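Local coordinates for DNMT2 (Spodoptera frugiperda, PDB 4H0N), which probably methylates cytosine 38 in the anticodon loop of tRNA(Asp), using S-adenosyl-L-methionine, and also has DNA (cytosine-5)-methyltransferase activity, at residues A[130-133]-A[134-138]; A[203-206]-A[207-210]; A[272-275]-A[276-280]; A[283-286]-A[287-291]. The protein carries 3 engineered substitutions. All coordinates share one frame; numbering follows the deposited sequence.

In the fold
The four contacts fall on the two sides of the chain's centre. Interaction 1 belongs to helix 127-138, which packs on strands of the mixed, Rossmann-like sheet that carries the cofactor site; the Phe132 side chain is about 12 Å from those of Ser76 and Ile57, both probable S-adenosyl-L-homocysteine-binding residues. Interactions 2, 3 and 4 gather on the other side. Interactions 2 and 4 touch, with Phe207 CE1 3.6 Å from Pro287 CD and a probable hydrogen bond between Tyr284 N and Phe207 O. Interaction 3 comes no nearer to interaction 2 than about 6 Å between nearest atoms. In interaction 4 the Val290 side chain lies about 11 Å from the bound S-adenosyl-L-homocysteine.

Interaction 1: A[130-133]-A[134-138]; sequences NLFI and DKLKE
Leu136 lies across Phe132 one helical turn earlier, an i/i+4 pair on helix 127-138. Its CB starts over the backbone, 3.3 Å from Ile133 O. The next atom, CG, is turned beside its own backbone N and anti to the carbonyl carbon (chi1 -66°), which carries it over one face of the Phe132 ring, 4.1 Å above the plane and displaced toward the rim. There the side chain forks. CD1 reaches Phe132 CE2 at 3.8 Å, while CD2 spans CZ and CE1 of the same ring, so the two methyls follow the outer end of the phenyl group. CD1 also meets the methyl end of Ile133, with 3.9 Å to its CD1. Beneath these side chains the helix ladder continues: Leu136 N donates to Phe132 O over 3.2 Å, and the straighter bond from Lys137 N to Ile133 O measures 3.1 Å with an angle of 166° at the hydrogen.

The three apolar residues also rest on the sheet, Phe132 and Leu136 on Cys164 and Ile133 on Tyr162. Lys135 turns elsewhere: its NZ donates to Ile103 O and weakly to OD1 of Asp107, a residue of the calcium site. The geometry therefore separates two chemistries along one helix, a sheet-facing ridge of Phe132, Ile133 and Leu136 whose side chains meet through carbon contacts, and a lysine whose polar end is satisfied beside the metal site.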
loop_
_atom_site.group_PDB
_atom_site.type_symbol
_atom_site.label_atom_id
_atom_site.label_comp_id
_atom_site.label_asym_id
_atom_site.label_seq_id
_atom_site.Cartn_x
_atom_site.Cartn_y
_atom_site.Cartn_z
ATOM N N ASN A 130 -20.598 4.242 1.977
ATOM C CA ASN A 130 -21.780 5.096 1.989
ATOM C C ASN A 130 -22.026 5.714 3.360
ATOM O O ASN A 130 -22.420 6.873 3.465
ATOM C CB ASN A 130 -23.016 4.335 1.516
ATOM C CG ASN A 130 -22.946 3.967 0.046
ATOM O OD1 ASN A 130 -22.100 4.472 -0.694
ATOM N ND2 ASN A 130 -23.843 3.091 -0.387
ATOM N N LEU A 131 -21.782 4.936 4.408
ATOM C CA LEU A 131 -21.941 5.420 5.769
ATOM C C LEU A 131 -20.855 6.422 6.085
ATOM O O LEU A 131 -21.115 7.466 6.679
ATOM C CB LEU A 131 -21.845 4.271 6.763
ATOM C CG LEU A 131 -22.281 4.647 8.177
ATOM C CD1 LEU A 131 -23.791 4.821 8.206
ATOM C CD2 LEU A 131 -21.831 3.607 9.184
ATOM N N PHE A 132 -19.632 6.090 5.687
ATOM C CA PHE A 132 -18.477 6.921 5.992
ATOM C C PHE A 132 -18.583 8.310 5.377
ATOM O O PHE A 132 -18.279 9.308 6.025
ATOM C CB PHE A 132 -17.194 6.239 5.530
ATOM C CG PHE A 132 -16.028 7.165 5.446
ATOM C CD1 PHE A 132 -15.399 7.614 6.595
ATOM C CD2 PHE A 132 -15.562 7.599 4.215
ATOM C CE1 PHE A 132 -14.323 8.477 6.519
ATOM C CE2 PHE A 132 -14.491 8.461 4.131
ATOM C CZ PHE A 132 -13.868 8.901 5.281
ATOM N N ILE A 133 -19.012 8.367 4.123
ATOM C CA ILE A 133 -19.205 9.636 3.434
ATOM C C ILE A 133 -20.322 10.417 4.110
ATOM O O ILE A 133 -20.246 11.638 4.279
ATOM C CB ILE A 133 -19.570 9.407 1.948
ATOM C CG1 ILE A 133 -18.361 8.865 1.177
ATOM C CG2 ILE A 133 -20.116 10.682 1.309
ATOM C CD1 ILE A 133 -17.068 9.636 1.407
ATOM N N ASP A 134 -21.358 9.686 4.500
ATOM C CA ASP A 134 -22.516 10.256 5.168
ATOM C C ASP A 134 -22.137 10.910 6.494
ATOM O O ASP A 134 -22.722 11.917 6.886
ATOM C CB ASP A 134 -23.547 9.166 5.418
ATOM C CG ASP A 134 -24.815 9.700 6.019
ATOM O OD1 ASP A 134 -25.743 10.007 5.240
ATOM O OD2 ASP A 134 -24.881 9.817 7.264
ATOM N N LYS A 135 -21.160 10.329 7.183
ATOM C CA LYS A 135 -20.703 10.889 8.444
ATOM C C LYS A 135 -19.869 12.139 8.197
ATOM O O LYS A 135 -19.852 13.050 9.020
ATOM C CB LYS A 135 -19.902 9.865 9.255
ATOM C CG LYS A 135 -19.723 10.253 10.718
ATOM C CD LYS A 135 -21.085 10.406 11.382
ATOM C CE LYS A 135 -21.019 11.179 12.691
ATOM N NZ LYS A 135 -20.382 10.411 13.792
ATOM N N LEU A 136 -19.178 12.181 7.063
ATOM C CA LEU A 136 -18.416 13.369 6.693
ATOM C C LEU A 136 -19.332 14.587 6.490
ATOM O O LEU A 136 -19.101 15.650 7.071
ATOM C CB LEU A 136 -17.582 13.119 5.434
ATOM C CG LEU A 136 -16.432 12.109 5.510
ATOM C CD1 LEU A 136 -15.692 12.047 4.179
ATOM C CD2 LEU A 136 -15.471 12.454 6.631
ATOM N N LYS A 137 -20.364 14.420 5.667
ATOM C CA LYS A 137 -21.309 15.494 5.388
ATOM C C LYS A 137 -21.935 16.012 6.672
ATOM O O LYS A 137 -22.133 17.212 6.835
ATOM C CB LYS A 137 -22.419 15.006 4.456
ATOM C CG LYS A 137 -22.005 14.735 3.025
ATOM C CD LYS A 137 -23.153 14.069 2.275
ATOM C CE LYS A 137 -23.281 14.589 0.852
ATOM N NZ LYS A 137 -22.032 14.393 0.064
ATOM N N GLU A 138 -22.250 15.089 7.576
ATOM C CA GLU A 138 -22.875 15.413 8.852
ATOM C C GLU A 138 -21.970 16.285 9.702
ATOM O O GLU A 138 -22.448 17.125 10.466
ATOM C CB GLU A 138 -23.190 14.126 9.617
ATOM C CG GLU A 138 -24.661 13.893 9.910
ATOM C CD GLU A 138 -24.971 12.430 10.177
ATOM O OE1 GLU A 138 -24.382 11.849 11.114
ATOM O OE2 GLU A 138 -25.795 11.855 9.437
#

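Interaction 2: A[203-206]-A[207-210]; sequences VDEK and FLVP
Between Asp204 and Leu208 the backbone winds as a short 3-10 turn, on the evidence of two i/i+3 bonds: a weak one from Phe207 N to Asp204 O, and one from Leu208 N to Glu205 O (3.3 Å, 158° at the hydrogen). An Asx turn opens it, with Asp204 OD2 accepting from Lys206 N at 3.1 Å through the anti lone pair. Lys206 and Phe207 then run side by side. With chi1 at 79°, CG of Lys206 lies between its backbone N and carbonyl carbon, and this brings it over one face of the Phe207 ring, 4.0 Å from the centroid and 17° off the normal, a CH-pi contact. Farther out, Lys206 CE passes 3.9 Å from Phe207 CE2. Val203 CG1 approaches the ring obliquely, 3.8 Å from CD2. Outside the turn, Met308 and Tyr312 of helix 308-316 also touch the phenyl group. Replacing Phe207 by an alanine would probably leave the Lys206 methylenes without their aromatic support and open a gap beside Val203 and Met308. The lysine thus contributes its aliphatic chain rather than its charge, while the polar work of the turn falls to backbone amides, the carbonyls they meet and one carboxylate.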
loop_
_atom_site.group_PDB
_atom_site.type_symbol
_atom_site.label_atom_id
_atom_site.label_comp_id
_atom_site.label_asym_id
_atom_site.label_seq_id
_atom_site.Cartn_x
_atom_site.Cartn_y
_atom_site.Cartn_z
ATOM N N VAL A 203 22.620 -9.435 -7.204
ATOM C CA VAL A 203 21.469 -10.000 -6.505
ATOM C C VAL A 203 21.698 -11.460 -6.124
ATOM O O VAL A 203 22.059 -12.289 -6.958
ATOM C CB VAL A 203 20.169 -9.855 -7.310
ATOM C CG1 VAL A 203 19.006 -10.461 -6.541
ATOM C CG2 VAL A 203 19.895 -8.390 -7.600
ATOM N N ASP A 204 21.482 -11.758 -4.849
ATOM C CA ASP A 204 21.737 -13.079 -4.292
ATOM C C ASP A 204 20.841 -14.159 -4.901
ATOM O O ASP A 204 19.680 -13.908 -5.240
ATOM C CB ASP A 204 21.532 -13.021 -2.783
ATOM C CG ASP A 204 22.229 -14.138 -2.057
ATOM O OD1 ASP A 204 23.294 -13.875 -1.458
ATOM O OD2 ASP A 204 21.704 -15.272 -2.081
ATOM N N GLU A 205 21.383 -15.367 -5.031
ATOM C CA GLU A 205 20.649 -16.480 -5.629
ATOM C C GLU A 205 19.452 -16.944 -4.794
ATOM O O GLU A 205 18.674 -17.783 -5.241
ATOM C CB GLU A 205 21.582 -17.666 -5.906
ATOM C CG GLU A 205 22.172 -17.687 -7.315
ATOM C CD GLU A 205 22.541 -19.090 -7.780
ATOM O OE1 GLU A 205 22.431 -20.038 -6.972
ATOM O OE2 GLU A 205 22.934 -19.244 -8.956
ATOM N N LYS A 206 19.298 -16.403 -3.591
ATOM C CA LYS A 206 18.184 -16.804 -2.739
ATOM C C LYS A 206 16.842 -16.286 -3.264
ATOM O O LYS A 206 15.783 -16.766 -2.858
ATOM C CB LYS A 206 18.406 -16.347 -1.296
ATOM C CG LYS A 206 18.105 -14.879 -1.029
ATOM C CD LYS A 206 19.262 -14.230 -0.284
ATOM C CE LYS A 206 18.793 -13.307 0.824
ATOM N NZ LYS A 206 19.947 -12.678 1.525
ATOM N N PHE A 207 16.892 -15.318 -4.172
ATOM C CA PHE A 207 15.674 -14.719 -4.703
ATOM C C PHE A 207 15.187 -15.421 -5.964
ATOM O O PHE A 207 14.114 -15.103 -6.482
ATOM C CB PHE A 207 15.875 -13.229 -4.963
ATOM C CG PHE A 207 16.097 -12.428 -3.718
ATOM C CD1 PHE A 207 15.047 -12.152 -2.863
ATOM C CD2 PHE A 207 17.357 -11.952 -3.399
ATOM C CE1 PHE A 207 15.248 -11.419 -1.713
ATOM C CE2 PHE A 207 17.565 -11.215 -2.251
ATOM C CZ PHE A 207 16.509 -10.949 -1.407
ATOM N N LEU A 208 15.980 -16.368 -6.456
ATOM C CA LEU A 208 15.588 -17.153 -7.622
ATOM C C LEU A 208 14.325 -17.938 -7.316
ATOM O O LEU A 208 14.190 -18.525 -6.247
ATOM C CB LEU A 208 16.710 -18.103 -8.049
ATOM C CG LEU A 208 17.824 -17.490 -8.898
ATOM C CD1 LEU A 208 19.012 -18.422 -8.963
ATOM C CD2 LEU A 208 17.332 -17.157 -10.298
ATOM N N VAL A 209 13.393 -17.928 -8.256
ATOM C CA VAL A 209 12.145 -18.652 -8.095
ATOM C C VAL A 209 12.408 -20.165 -8.051
ATOM O O VAL A 209 13.072 -20.716 -8.936
ATOM C CB VAL A 209 11.161 -18.272 -9.218
ATOM C CG1 VAL A 209 9.873 -19.053 -9.103
ATOM C CG2 VAL A 209 10.886 -16.780 -9.174
ATOM N N PRO A 210 11.912 -20.835 -6.996
ATOM C CA PRO A 210 12.139 -22.265 -6.751
ATOM C C PRO A 210 11.421 -23.161 -7.758
ATOM O O PRO A 210 10.493 -22.707 -8.423
ATOM C CB PRO A 210 11.544 -22.480 -5.353
ATOM C CG PRO A 210 11.470 -21.126 -4.740
ATOM C CD PRO A 210 11.187 -20.201 -5.883
HETATM O O HOH W 1 13.779 -17.947 -3.858
#

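Interaction 3: A[272-275]-A[276-280]; sequences KFVE and LFKEL
Val274 O accepts from Lys278 N over 2.7 Å, with 142° at the hydrogen, an i/i+4 bond near the C-terminal end of helix 271-278. A second i/i+4 pair is aromatic. The CE2 corner of Phe277 comes over one face of the Phe273 ring, offset toward the rim, with centroids 4.7 Å apart. The planes are inclined by 46°, a mutual tilt that is neither a stack nor a T. Phe273 leaves the helix with CG trans to its backbone N (chi1 175°), whereas CG of Phe277 lies beside its own N, which brings its CE2 over the Phe273 face. Tyr260 adds an edge-to-face partner to Phe277, and Ala263 touches both phenyl groups. Leu276 CG sits 3.4 Å from Lys272 O, with its side chain packed on Cys259. On the solvent side OE1 of Glu275 and OE1 of the like-charged Glu279, just beyond the helix, are 4.3 Å apart, which probably disfavours this pairing slightly. A serine in place of Phe273 would probably leave CE2 of Phe277 without the ring face it rests on and let that ring turn more freely. Leu276 and Phe277 pack on helix 253-262 and Phe273 on the loop after it, while Lys272 and Glu275 are exposed, the pattern of an amphipathic helix packed on its predecessor.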
loop_
_atom_site.group_PDB
_atom_site.type_symbol
_atom_site.label_atom_id
_atom_site.label_comp_id
_atom_site.label_asym_id
_atom_site.label_seq_id
_atom_site.Cartn_x
_atom_site.Cartn_y
_atom_site.Cartn_z
ATOM N N LYS A 272 10.999 -32.111 -17.508
ATOM C CA LYS A 272 11.584 -31.462 -18.677
ATOM C C LYS A 272 11.046 -30.039 -18.830
ATOM O O LYS A 272 11.731 -29.148 -19.336
ATOM C CB LYS A 272 11.276 -32.281 -19.932
ATOM C CG LYS A 272 11.934 -31.760 -21.193
ATOM C CD LYS A 272 12.886 -32.786 -21.783
ATOM C CE LYS A 272 13.707 -32.180 -22.906
ATOM N NZ LYS A 272 14.385 -33.217 -23.729
ATOM N N PHE A 273 9.808 -29.842 -18.394
ATOM C CA PHE A 273 9.176 -28.528 -18.374
ATOM C C PHE A 273 9.958 -27.578 -17.463
ATOM O O PHE A 273 10.212 -26.435 -17.832
ATOM C CB PHE A 273 7.726 -28.685 -17.904
ATOM C CG PHE A 273 6.974 -27.394 -17.729
ATOM C CD1 PHE A 273 6.178 -26.895 -18.748
ATOM C CD2 PHE A 273 7.018 -26.707 -16.522
ATOM C CE1 PHE A 273 5.465 -25.717 -18.577
ATOM C CE2 PHE A 273 6.311 -25.527 -16.347
ATOM C CZ PHE A 273 5.531 -25.035 -17.374
ATOM N N VAL A 274 10.353 -28.064 -16.285
ATOM C CA VAL A 274 11.046 -27.245 -15.281
ATOM C C VAL A 274 12.498 -26.905 -15.645
ATOM O O VAL A 274 12.951 -25.785 -15.392
ATOM C CB VAL A 274 10.979 -27.892 -13.860
ATOM C CG1 VAL A 274 11.991 -27.273 -12.906
ATOM C CG2 VAL A 274 9.569 -27.792 -13.285
ATOM N N GLU A 275 13.221 -27.855 -16.239
ATOM C CA GLU A 275 14.613 -27.616 -16.625
ATOM C C GLU A 275 14.736 -26.433 -17.586
ATOM O O GLU A 275 15.704 -25.672 -17.523
ATOM C CB GLU A 275 15.261 -28.867 -17.233
ATOM C CG GLU A 275 14.753 -29.245 -18.623
ATOM C CD GLU A 275 15.850 -29.794 -19.521
ATOM O OE1 GLU A 275 17.024 -29.416 -19.322
ATOM O OE2 GLU A 275 15.541 -30.597 -20.427
ATOM N N LEU A 276 13.748 -26.273 -18.461
ATOM C CA LEU A 276 13.751 -25.161 -19.400
ATOM C C LEU A 276 13.537 -23.830 -18.679
ATOM O O LEU A 276 14.158 -22.824 -19.019
ATOM C CB LEU A 276 12.687 -25.367 -20.478
ATOM C CG LEU A 276 12.843 -26.633 -21.318
ATOM C CD1 LEU A 276 11.830 -26.660 -22.452
ATOM C CD2 LEU A 276 14.261 -26.743 -21.853
ATOM N N PHE A 277 12.663 -23.830 -17.679
ATOM C CA PHE A 277 12.395 -22.624 -16.905
ATOM C C PHE A 277 13.466 -22.348 -15.862
ATOM O O PHE A 277 13.636 -21.208 -15.433
ATOM C CB PHE A 277 11.021 -22.705 -16.242
ATOM C CG PHE A 277 9.890 -22.494 -17.194
ATOM C CD1 PHE A 277 9.575 -21.223 -17.638
ATOM C CD2 PHE A 277 9.151 -23.565 -17.661
ATOM C CE1 PHE A 277 8.540 -21.019 -18.525
ATOM C CE2 PHE A 277 8.117 -23.369 -18.547
ATOM C CZ PHE A 277 7.810 -22.093 -18.982
ATOM N N LYS A 278 14.178 -23.391 -15.447
ATOM C CA LYS A 278 15.281 -23.236 -14.508
ATOM C C LYS A 278 16.383 -22.364 -15.110
ATOM O O LYS A 278 17.052 -21.616 -14.392
ATOM C CB LYS A 278 15.845 -24.603 -14.114
ATOM C CG LYS A 278 15.617 -24.997 -12.661
ATOM C CD LYS A 278 16.918 -24.976 -11.873
ATOM C CE LYS A 278 18.010 -25.738 -12.611
ATOM N NZ LYS A 278 19.256 -25.908 -11.810
ATOM N N GLU A 279 16.555 -22.447 -16.428
ATOM C CA GLU A 279 17.642 -21.746 -17.109
ATOM C C GLU A 279 17.244 -20.363 -17.620
ATOM O O GLU A 279 17.984 -19.739 -18.386
ATOM C CB GLU A 279 18.231 -22.604 -18.238
ATOM C CG GLU A 279 17.261 -22.970 -19.357
ATOM C CD GLU A 279 17.749 -24.146 -20.197
ATOM O OE1 GLU A 279 17.964 -25.238 -19.627
ATOM O OE2 GLU A 279 17.916 -23.983 -21.426
ATOM N N LEU A 280 16.079 -19.890 -17.185
ATOM C CA LEU A 280 15.653 -18.521 -17.456
ATOM C C LEU A 280 16.105 -17.564 -16.352
ATOM O O LEU A 280 15.964 -16.353 -16.484
ATOM C CB LEU A 280 14.130 -18.446 -17.626
ATOM C CG LEU A 280 13.593 -18.664 -19.041
ATOM C CD1 LEU A 280 12.095 -18.382 -19.102
ATOM C CD2 LEU A 280 14.358 -17.791 -20.030
#

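Interaction 4: A[283-286]-A[287-291]; sequences RYFT and PKEVL
Arg283 meets Glu289 end-on, with two nitrogens gripping two oxygens. NH1 donates to the syn lone pair of OE1 over 2.8 Å, and NH2 reaches OE2 at 3.1 Å. The guanidinium and carboxylate planes are only 17° apart, which fits such a paired salt bridge, although both partners are tilted out of the guanidinium plane. At Tyr284 the side chain turns elsewhere, edge-to-face with Tyr237, but its carbonyl O takes a second hydrogen bond from Arg283 NH1 at 2.9 Å, and this helps fix the rotation of the guanidinium.

Phe285 follows, its CB 3.7 Å from Val290 CG2. Its ring presents an edge to Glu289 OE1, and its backbone O and N are bonded to the hydroxyls of Tyr312 and Tyr237.

Thr286 is the N-cap of helix 287-293. Its N donates to Glu289 OE1 over 2.8 Å at 170°, arriving on the anti side of the carboxylate. With chi1 at 78°, OG1 is tucked between the backbone N and the carbonyl carbon, from where it accepts from Glu289 N at 3.0 Å. Thr286 O then receives Val290 N at 2.9 Å, the first i/i+4 bond of the helix.

Glu289 OE1 is thus held by two donors, Arg283 NH1 and Thr286 N, and OE2 has Glu200 N as a weak further partner, so this buried carboxylate is probably kept ionised. The reciprocal bonds between Thr286 and Glu289 are those of a capping box, here reinforced by the arginine, at the start of a helix whose Pro287 and Val290 pack on Leu315 of helix 308-316.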
loop_
_atom_site.group_PDB
_atom_site.type_symbol
_atom_site.label_atom_id
_atom_site.label_comp_id
_atom_site.label_asym_id
_atom_site.label_seq_id
_atom_site.Cartn_x
_atom_site.Cartn_y
_atom_site.Cartn_z
ATOM N N ARG A 283 13.642 -14.639 -11.074
ATOM C CA ARG A 283 13.813 -14.379 -9.652
ATOM C C ARG A 283 12.759 -13.402 -9.176
ATOM O O ARG A 283 12.169 -12.678 -9.973
ATOM C CB ARG A 283 15.191 -13.786 -9.375
ATOM C CG ARG A 283 15.340 -12.344 -9.832
ATOM C CD ARG A 283 16.348 -11.622 -8.959
ATOM N NE ARG A 283 16.843 -10.390 -9.566
ATOM C CZ ARG A 283 16.346 -9.185 -9.319
ATOM N NH1 ARG A 283 15.326 -9.043 -8.480
ATOM N NH2 ARG A 283 16.867 -8.122 -9.915
ATOM N N TYR A 284 12.528 -13.379 -7.871
ATOM C CA TYR A 284 11.638 -12.392 -7.284
ATOM C C TYR A 284 12.321 -11.029 -7.190
ATOM O O TYR A 284 13.548 -10.931 -7.259
ATOM C CB TYR A 284 11.199 -12.842 -5.896
ATOM C CG TYR A 284 10.438 -14.145 -5.888
ATOM C CD1 TYR A 284 9.144 -14.221 -6.388
ATOM C CD2 TYR A 284 11.006 -15.302 -5.365
ATOM C CE1 TYR A 284 8.439 -15.412 -6.378
ATOM C CE2 TYR A 284 10.310 -16.499 -5.351
ATOM C CZ TYR A 284 9.030 -16.548 -5.859
ATOM O OH TYR A 284 8.338 -17.738 -5.839
ATOM N N PHE A 285 11.525 -9.973 -7.049
ATOM C CA PHE A 285 12.083 -8.678 -6.693
ATOM C C PHE A 285 12.516 -8.750 -5.231
ATOM O O PHE A 285 11.851 -9.390 -4.415
ATOM C CB PHE A 285 11.059 -7.557 -6.897
ATOM C CG PHE A 285 10.754 -7.257 -8.346
ATOM C CD1 PHE A 285 11.648 -6.529 -9.123
ATOM C CD2 PHE A 285 9.572 -7.690 -8.929
ATOM C CE1 PHE A 285 11.372 -6.252 -10.457
ATOM C CE2 PHE A 285 9.288 -7.414 -10.261
ATOM C CZ PHE A 285 10.187 -6.695 -11.025
ATOM N N THR A 286 13.637 -8.117 -4.904
ATOM C CA THR A 286 14.099 -8.066 -3.522
ATOM C C THR A 286 13.253 -7.052 -2.762
ATOM O O THR A 286 12.694 -6.142 -3.379
ATOM C CB THR A 286 15.564 -7.621 -3.432
ATOM O OG1 THR A 286 15.632 -6.200 -3.593
ATOM C CG2 THR A 286 16.403 -8.307 -4.497
ATOM N N PRO A 287 13.152 -7.200 -1.425
ATOM C CA PRO A 287 12.411 -6.249 -0.587
ATOM C C PRO A 287 12.829 -4.807 -0.841
ATOM O O PRO A 287 11.999 -3.897 -0.792
ATOM C CB PRO A 287 12.812 -6.663 0.828
ATOM C CG PRO A 287 13.041 -8.128 0.721
ATOM C CD PRO A 287 13.666 -8.336 -0.632
ATOM N N LYS A 288 14.116 -4.620 -1.116
ATOM C CA LYS A 288 14.685 -3.316 -1.433
ATOM C C LYS A 288 14.091 -2.761 -2.724
ATOM O O LYS A 288 13.687 -1.598 -2.789
ATOM C CB LYS A 288 16.202 -3.452 -1.563
ATOM C CG LYS A 288 16.962 -2.155 -1.734
ATOM C CD LYS A 288 18.458 -2.434 -1.780
ATOM C CE LYS A 288 19.266 -1.165 -1.985
ATOM N NZ LYS A 288 20.722 -1.460 -2.085
ATOM N N GLU A 289 14.038 -3.605 -3.749
ATOM C CA GLU A 289 13.481 -3.215 -5.037
ATOM C C GLU A 289 11.998 -2.885 -4.930
ATOM O O GLU A 289 11.532 -1.898 -5.491
ATOM C CB GLU A 289 13.724 -4.309 -6.077
ATOM C CG GLU A 289 15.150 -4.327 -6.620
ATOM C CD GLU A 289 15.554 -5.671 -7.221
ATOM O OE1 GLU A 289 14.877 -6.692 -6.955
ATOM O OE2 GLU A 289 16.563 -5.699 -7.960
ATOM N N VAL A 290 11.258 -3.711 -4.202
ATOM C CA VAL A 290 9.839 -3.462 -3.993
ATOM C C VAL A 290 9.631 -2.137 -3.254
ATOM O O VAL A 290 8.685 -1.404 -3.535
ATOM C CB VAL A 290 9.187 -4.622 -3.223
ATOM C CG1 VAL A 290 7.702 -4.352 -2.987
ATOM C CG2 VAL A 290 9.397 -5.931 -3.974
ATOM N N LEU A 291 10.533 -1.827 -2.325
ATOM C CA LEU A 291 10.499 -0.549 -1.614
ATOM C C LEU A 291 10.691 0.640 -2.558
ATOM O O LEU A 291 10.008 1.657 -2.430
ATOM C CB LEU A 291 11.540 -0.523 -0.487
ATOM C CG LEU A 291 11.103 -1.100 0.869
ATOM C CD1 LEU A 291 12.298 -1.373 1.768
ATOM C CD2 LEU A 291 10.131 -0.160 1.565
#